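Putative peptidase (Parabacteroides merdae, PDB 4L8K) is a putative S41-family peptidase of the ClpP/crotonase clan that probably hydrolyses peptide bonds through a serine-based active site. Local coordinates at residues I302-A305 / A306-L309; V215-N218 / R219-S223; E94-D97 / N98-T102. All blocks are in the same frame, centred on the assembly; numbering follows the deposited sequence.

Contact 1: residues I302-A305 / A306-L309; sequences IIEA and AIGL
Ile303 and Ile307 meet one turn apart on helix 301-311, and their contact shows how a helix can carry a greasy face and a polar flank at once. The touching groups are methyls: CG2 of Ile303 and the terminal CD1 of Ile307 lie 3.8 Å apart, the two branched chains running at a slant to each other. Ile307 places CG1 beside its own backbone N (chi1 -71°), which swings that arm back over the preceding turn and sets CG1 3.4 Å from Ile303 O.

The dense side of the helix faces the main sheet. Ile302, Ile303 and Ala306 are buried there: Ile302 and Ala306 rest on Met241 and, with Ile303, on the side chains of strand 213-217, while Leu309, though largely exposed, touches Met241 and Ile214. The Ala306 CB methyl sits 3.4 Å from Ile302 O and also touches Ile151. Away from the sheet the packing thins. Gly308 is exposed and adds no side chain. Glu304, partly exposed, lies on the outer flank, where OE2 is hydrogen-bonded to the Tyr99 hydroxyl while OE1 has a long, weak ion pair with Arg299.

Four successive i to i+4 backbone bonds run through both sides alike, from Ala306 N to Ile302 O (3.0 Å) up to Leu309 N with Ala305 O (2.9 Å). These backbone bonds are those of a regular helix; the side chains differ in their chemistry, for hydrocarbon packs the helix on the sheet, while the carboxylate of Glu304 ties its outer flank to a neighbouring helix.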
# COMPACT_ATOMS: atom_id res chain seq x y z
N ILE A 302 -15.10 -7.56 -8.16
CA ILE A 302 -13.77 -7.23 -8.65
C ILE A 302 -13.15 -8.44 -9.36
O ILE A 302 -12.68 -8.28 -10.49
CB ILE A 302 -12.87 -6.64 -7.51
CG1 ILE A 302 -13.62 -5.46 -6.82
CG2 ILE A 302 -11.53 -6.18 -8.09
CD1 ILE A 302 -12.94 -4.84 -5.58
N ILE A 303 -13.19 -9.65 -8.74
CA ILE A 303 -12.65 -10.84 -9.41
C ILE A 303 -13.43 -11.09 -10.73
O ILE A 303 -12.80 -11.34 -11.77
CB ILE A 303 -12.62 -12.10 -8.49
CG1 ILE A 303 -11.68 -11.87 -7.27
CG2 ILE A 303 -12.18 -13.37 -9.29
CD1 ILE A 303 -11.74 -13.02 -6.16
N GLU A 304 -14.79 -10.94 -10.70
CA GLU A 304 -15.63 -11.17 -11.87
C GLU A 304 -15.32 -10.19 -13.02
O GLU A 304 -15.22 -10.62 -14.16
CB GLU A 304 -17.12 -11.11 -11.52
CG GLU A 304 -17.57 -12.23 -10.61
CD GLU A 304 -17.49 -13.65 -11.15
OE1 GLU A 304 -17.43 -13.83 -12.38
OE2 GLU A 304 -17.54 -14.58 -10.32
N ALA A 305 -15.14 -8.88 -12.70
CA ALA A 305 -14.80 -7.86 -13.70
C ALA A 305 -13.43 -8.17 -14.32
O ALA A 305 -13.28 -8.07 -15.53
CB ALA A 305 -14.82 -6.48 -13.07
N ALA A 306 -12.46 -8.61 -13.48
CA ALA A 306 -11.11 -8.97 -13.92
C ALA A 306 -11.17 -10.19 -14.86
O ALA A 306 -10.53 -10.17 -15.92
CB ALA A 306 -10.23 -9.24 -12.70
N ILE A 307 -12.01 -11.21 -14.50
CA ILE A 307 -12.21 -12.42 -15.33
C ILE A 307 -12.81 -11.99 -16.67
O ILE A 307 -12.29 -12.40 -17.71
CB ILE A 307 -13.07 -13.52 -14.62
CG1 ILE A 307 -12.29 -14.20 -13.46
CG2 ILE A 307 -13.59 -14.59 -15.62
CD1 ILE A 307 -13.22 -15.08 -12.50
N GLY A 308 -13.85 -11.14 -16.64
CA GLY A 308 -14.51 -10.62 -17.83
C GLY A 308 -13.56 -9.91 -18.79
O GLY A 308 -13.52 -10.19 -19.99
N LEU A 309 -12.75 -9.02 -18.23
CA LEU A 309 -11.76 -8.26 -19.00
C LEU A 309 -10.71 -9.16 -19.66
O LEU A 309 -10.45 -8.98 -20.84
CB LEU A 309 -11.09 -7.22 -18.11
CG LEU A 309 -10.20 -6.20 -18.80
CD1 LEU A 309 -10.95 -5.47 -19.96
CD2 LEU A 309 -9.69 -5.20 -17.79

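Contact 2: residues V215-N218 / R219-S223; sequences VLTN and RHSYS. With PO4 (phosphate ion), chain E.
Asn218 and Ser221 face each other across a type I beta turn, the Ser221 hydroxyl turned back to the Asn218 backbone and the Asn218 amide turned to the N-H of His220. Ser221 holds OG beside its own backbone N (chi1 -60°), and from there the hydroxyl oxygen accepts the N-H of Asn218 at 3.2 Å in a nearly straight bond (165°). The same OG is hydrogen-bonded to Val154 O, to which it must supply its proton, so both roles of this buried hydroxyl are in use. In return Ser221 N bonds to Asn218 O at 2.9 Å, reaching the carbonyl from above its plane.

Asn218 sets CG between its backbone N and carbonyl carbon (chi1 67°), which brings OD1 within 3.2 Å of His220 N in a weak, bent bond; OD1 takes a firmer one from Asp156 N. CB of His220 rests against Asn218 OD1 at 3.6 Å. Arg219 points its CB away from residues 215-218, and its chain then bends at chi2, carrying the guanidinium to Trp83, whose O accepts NE, and into cation-pi contact with Trp83 and Tyr87.

Beyond the turn, Ser223 OG lies in the ring plane of Tyr222, at the edge, 3.4 Å from CD1. Ser223 OG donates to O2 of a phosphate ion at 2.8 Å. Ser223 has positive phi and immediately precedes a helix, consistent with the nucleophile position of S41 peptidases; the phosphate, probably from the crystallisation liquor, is also bound by His68, Arg264 and Ser266.

Strand 213-217 delivers this turn from within the mixed sheet, between strands 149-153 and 238-242. Val215 and Thr217 pack on helix 224-232, which follows Ser223, whereas Leu216 packs on helix 301-311.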
# COMPACT_ATOMS: atom_id res chain seq x y z
N VAL A 215 -4.07 -6.54 -11.68
CA VAL A 215 -3.64 -6.38 -10.28
C VAL A 215 -4.85 -5.85 -9.52
O VAL A 215 -5.45 -4.85 -9.93
CB VAL A 215 -2.35 -5.49 -10.10
CG1 VAL A 215 -2.06 -5.21 -8.62
CG2 VAL A 215 -1.14 -6.14 -10.77
N LEU A 216 -5.27 -6.55 -8.46
CA LEU A 216 -6.44 -6.14 -7.67
C LEU A 216 -6.00 -5.40 -6.43
O LEU A 216 -5.13 -5.87 -5.70
CB LEU A 216 -7.34 -7.34 -7.28
CG LEU A 216 -7.82 -8.31 -8.38
CD1 LEU A 216 -8.92 -9.21 -7.84
CD2 LEU A 216 -8.38 -7.56 -9.63
N THR A 217 -6.56 -4.20 -6.21
CA THR A 217 -6.21 -3.36 -5.07
C THR A 217 -7.44 -2.85 -4.31
O THR A 217 -8.54 -2.78 -4.86
CB THR A 217 -5.35 -2.13 -5.52
OG1 THR A 217 -6.11 -1.29 -6.38
CG2 THR A 217 -4.07 -2.51 -6.21
N ASN A 218 -7.25 -2.50 -3.04
CA ASN A 218 -8.26 -1.87 -2.21
C ASN A 218 -7.55 -0.92 -1.25
O ASN A 218 -6.32 -0.86 -1.28
CB ASN A 218 -9.20 -2.88 -1.50
CG ASN A 218 -8.58 -3.76 -0.45
OD1 ASN A 218 -7.38 -3.71 -0.18
ND2 ASN A 218 -9.40 -4.60 0.15
N ARG A 219 -8.29 -0.14 -0.45
CA ARG A 219 -7.72 0.79 0.52
C ARG A 219 -6.80 0.09 1.52
O ARG A 219 -5.92 0.72 2.10
CB ARG A 219 -8.85 1.56 1.26
CG ARG A 219 -8.39 2.84 1.95
CD ARG A 219 -7.72 3.83 1.01
NE ARG A 219 -7.46 5.03 1.78
CZ ARG A 219 -6.84 6.12 1.36
NH1 ARG A 219 -6.22 6.13 0.18
NH2 ARG A 219 -6.75 7.18 2.14
N HIS A 220 -7.00 -1.21 1.71
CA HIS A 220 -6.17 -1.96 2.62
C HIS A 220 -4.93 -2.54 1.92
O HIS A 220 -4.23 -3.34 2.53
CB HIS A 220 -6.99 -3.01 3.35
CG HIS A 220 -7.82 -2.39 4.43
ND1 HIS A 220 -9.16 -2.17 4.26
CD2 HIS A 220 -7.46 -1.92 5.65
CE1 HIS A 220 -9.60 -1.61 5.38
NE2 HIS A 220 -8.61 -1.41 6.23
N SER A 221 -4.59 -2.07 0.68
CA SER A 221 -3.35 -2.33 -0.06
C SER A 221 -2.45 -1.12 0.22
O SER A 221 -2.77 -0.02 -0.24
CB SER A 221 -3.59 -2.52 -1.56
OG SER A 221 -4.47 -3.59 -1.87
N TYR A 222 -1.42 -1.26 1.04
CA TYR A 222 -0.62 -0.09 1.37
C TYR A 222 0.81 -0.46 1.76
O TYR A 222 1.14 -1.64 1.83
CB TYR A 222 -1.28 0.74 2.51
CG TYR A 222 -1.60 -0.04 3.76
CD1 TYR A 222 -0.63 -0.24 4.74
CD2 TYR A 222 -2.86 -0.58 3.96
CE1 TYR A 222 -0.92 -0.94 5.91
CE2 TYR A 222 -3.17 -1.27 5.14
CZ TYR A 222 -2.20 -1.43 6.12
OH TYR A 222 -2.44 -2.12 7.28
N SER A 223 1.64 0.59 1.99
CA SER A 223 3.06 0.54 2.34
C SER A 223 3.84 -0.16 1.22
O SER A 223 3.75 0.34 0.10
CB SER A 223 3.27 -0.08 3.72
OG SER A 223 2.65 0.79 4.66
P PO4 E . 4.69 3.64 5.92
O1 PO4 E . 5.56 4.87 5.75
O2 PO4 E . 4.16 3.20 4.52
O3 PO4 E . 5.54 2.50 6.55
O4 PO4 E . 3.49 3.99 6.82

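Contact 3: residues E94-D97 / N98-T102; sequences EIQD and NYLGT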
# COMPACT_ATOMS: atom_id res chain seq x y z
N GLU A 94 -14.60 -14.77 3.03
CA GLU A 94 -15.71 -15.74 2.85
C GLU A 94 -16.15 -15.79 1.37
O GLU A 94 -16.45 -16.88 0.87
CB GLU A 94 -16.90 -15.40 3.77
CG GLU A 94 -16.56 -15.43 5.25
CD GLU A 94 -15.81 -14.25 5.88
OE1 GLU A 94 -15.62 -13.20 5.21
OE2 GLU A 94 -15.42 -14.39 7.06
N ILE A 95 -16.15 -14.64 0.67
CA ILE A 95 -16.50 -14.61 -0.76
C ILE A 95 -15.30 -15.16 -1.58
O ILE A 95 -15.49 -15.91 -2.53
CB ILE A 95 -16.94 -13.19 -1.21
CG1 ILE A 95 -18.26 -12.72 -0.54
CG2 ILE A 95 -17.01 -13.05 -2.74
CD1 ILE A 95 -19.60 -13.39 -0.83
N GLN A 96 -14.07 -14.80 -1.19
CA GLN A 96 -12.85 -15.30 -1.82
C GLN A 96 -12.78 -16.86 -1.75
O GLN A 96 -12.34 -17.50 -2.71
CB GLN A 96 -11.62 -14.66 -1.20
CG GLN A 96 -10.34 -15.00 -1.96
CD GLN A 96 -9.11 -14.69 -1.17
OE1 GLN A 96 -8.98 -15.00 0.02
NE2 GLN A 96 -8.16 -14.06 -1.85
N ASP A 97 -13.26 -17.46 -0.62
CA ASP A 97 -13.35 -18.92 -0.41
C ASP A 97 -14.13 -19.60 -1.54
O ASP A 97 -13.84 -20.75 -1.86
CB ASP A 97 -14.01 -19.28 0.94
CG ASP A 97 -13.19 -18.93 2.18
OD1 ASP A 97 -11.95 -18.82 2.06
OD2 ASP A 97 -13.79 -18.74 3.26
N ASN A 98 -15.09 -18.90 -2.18
CA ASN A 98 -15.86 -19.46 -3.29
C ASN A 98 -15.02 -19.63 -4.56
O ASN A 98 -15.39 -20.42 -5.43
CB ASN A 98 -17.08 -18.60 -3.58
CG ASN A 98 -18.07 -18.59 -2.45
OD1 ASN A 98 -18.07 -19.48 -1.61
ND2 ASN A 98 -18.92 -17.58 -2.40
N TYR A 99 -13.92 -18.90 -4.67
CA TYR A 99 -13.00 -18.94 -5.80
C TYR A 99 -11.80 -19.82 -5.50
O TYR A 99 -11.42 -20.64 -6.34
CB TYR A 99 -12.53 -17.51 -6.18
CG TYR A 99 -13.67 -16.62 -6.64
CD1 TYR A 99 -14.45 -15.93 -5.71
CD2 TYR A 99 -14.01 -16.52 -7.98
CE1 TYR A 99 -15.54 -15.16 -6.12
CE2 TYR A 99 -15.07 -15.73 -8.41
CZ TYR A 99 -15.84 -15.05 -7.47
OH TYR A 99 -16.91 -14.28 -7.86
N LEU A 100 -11.21 -19.68 -4.31
CA LEU A 100 -10.07 -20.50 -3.94
C LEU A 100 -10.49 -21.92 -3.54
O LEU A 100 -9.75 -22.86 -3.82
CB LEU A 100 -9.24 -19.85 -2.81
CG LEU A 100 -8.32 -18.67 -3.23
CD1 LEU A 100 -7.74 -17.97 -2.04
CD2 LEU A 100 -7.23 -19.13 -4.20
N GLY A 101 -11.65 -22.08 -2.91
CA GLY A 101 -12.12 -23.38 -2.42
C GLY A 101 -11.17 -23.98 -1.39
O GLY A 101 -10.54 -23.25 -0.61
N THR A 102 -11.01 -25.30 -1.44
CA THR A 102 -10.11 -26.01 -0.53
C THR A 102 -8.93 -26.63 -1.28
O THR A 102 -7.97 -27.08 -0.64
CB THR A 102 -10.88 -27.09 0.27
OG1 THR A 102 -11.41 -28.07 -0.64
CG2 THR A 102 -11.98 -26.49 1.18
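Gln96 O takes two backbone donors at once, Leu100 N at 2.9 Å and Tyr99 N at 2.9 Å. The first bond is almost straight (170°) and runs nearly along the C=O axis; the second comes from above the carbonyl plane and is more bent (148°). Asn98 N likewise bonds three residues back, to Ile95 O at 3.0 Å. This local change from i+4 to i+3 pairing marks the kink of helix 93-100, which closes with Gly101 N on Asp97 O at 2.8 Å. Gly101 then leaves the helix with positive phi, a conformation that glycine adopts readily.

Ile95 O, which accepts Asn98 N and not Tyr99 N, also lies at the edge of the Tyr99 ring, 3.3 Å from Tyr99 CD1. The far end of that ring is fixed by its hydroxyl, which besides its partner Glu304 is hydrogen-bonded to Asp300 N. Asn98 ND2 binds Gly298 O, and Asp97 OD1 forms a salt bridge with Lys93 at the start of the same helix.

Packing follows outside these bonds. Gln96 sets CG opposite its backbone N (chi1 -172°) and stays extended, and the Leu100 CD1 methyl sits squarely over one face of its flat amide, 3.7 Å from Gln96 CD. Gln96 NE2 is hydrogen-bonded to Tyr122 OH. Replacing Gln96 with an alanine would probably leave the Tyr122 hydroxyl without this amide mate and uncover one side of the Leu100 methyl.

On the other flank, Ile95 CG2 makes a looser apolar contact with Tyr99 CE1 at 4.2 Å. A short, kinked helix is therefore tied down by side-chain polar groups reaching two different parts of the chain: strand 120-125 through Gln96, and the approach to helix 301-311 through Asn98 and Tyr99.

How the contacts relate
Contact 1 joins the other two. Its inner face meets contact 2 where Ile302 CG2 and Leu216 CD2 approach to 3.8 Å, the two centres lying 16 Å apart. A second side of the helix, carrying Ile303 and Glu304, meets contact 3, 15 Å away between centres; the junction is the 2.6 Å between Tyr99 OH and Glu304 OE2, with Ile303 CG2 against Tyr99 CE2 at 3.8 Å. Contacts 2 and 3 do not touch; their nearest atoms remain about 8 Å apart. Contact 2, whose centre lies about 5 Å from the chain's centre, alone of the three reaches the phosphate and the probable active site, whereas contacts 1 and 3 are centred about 21 and 23 Å from the chain's centre.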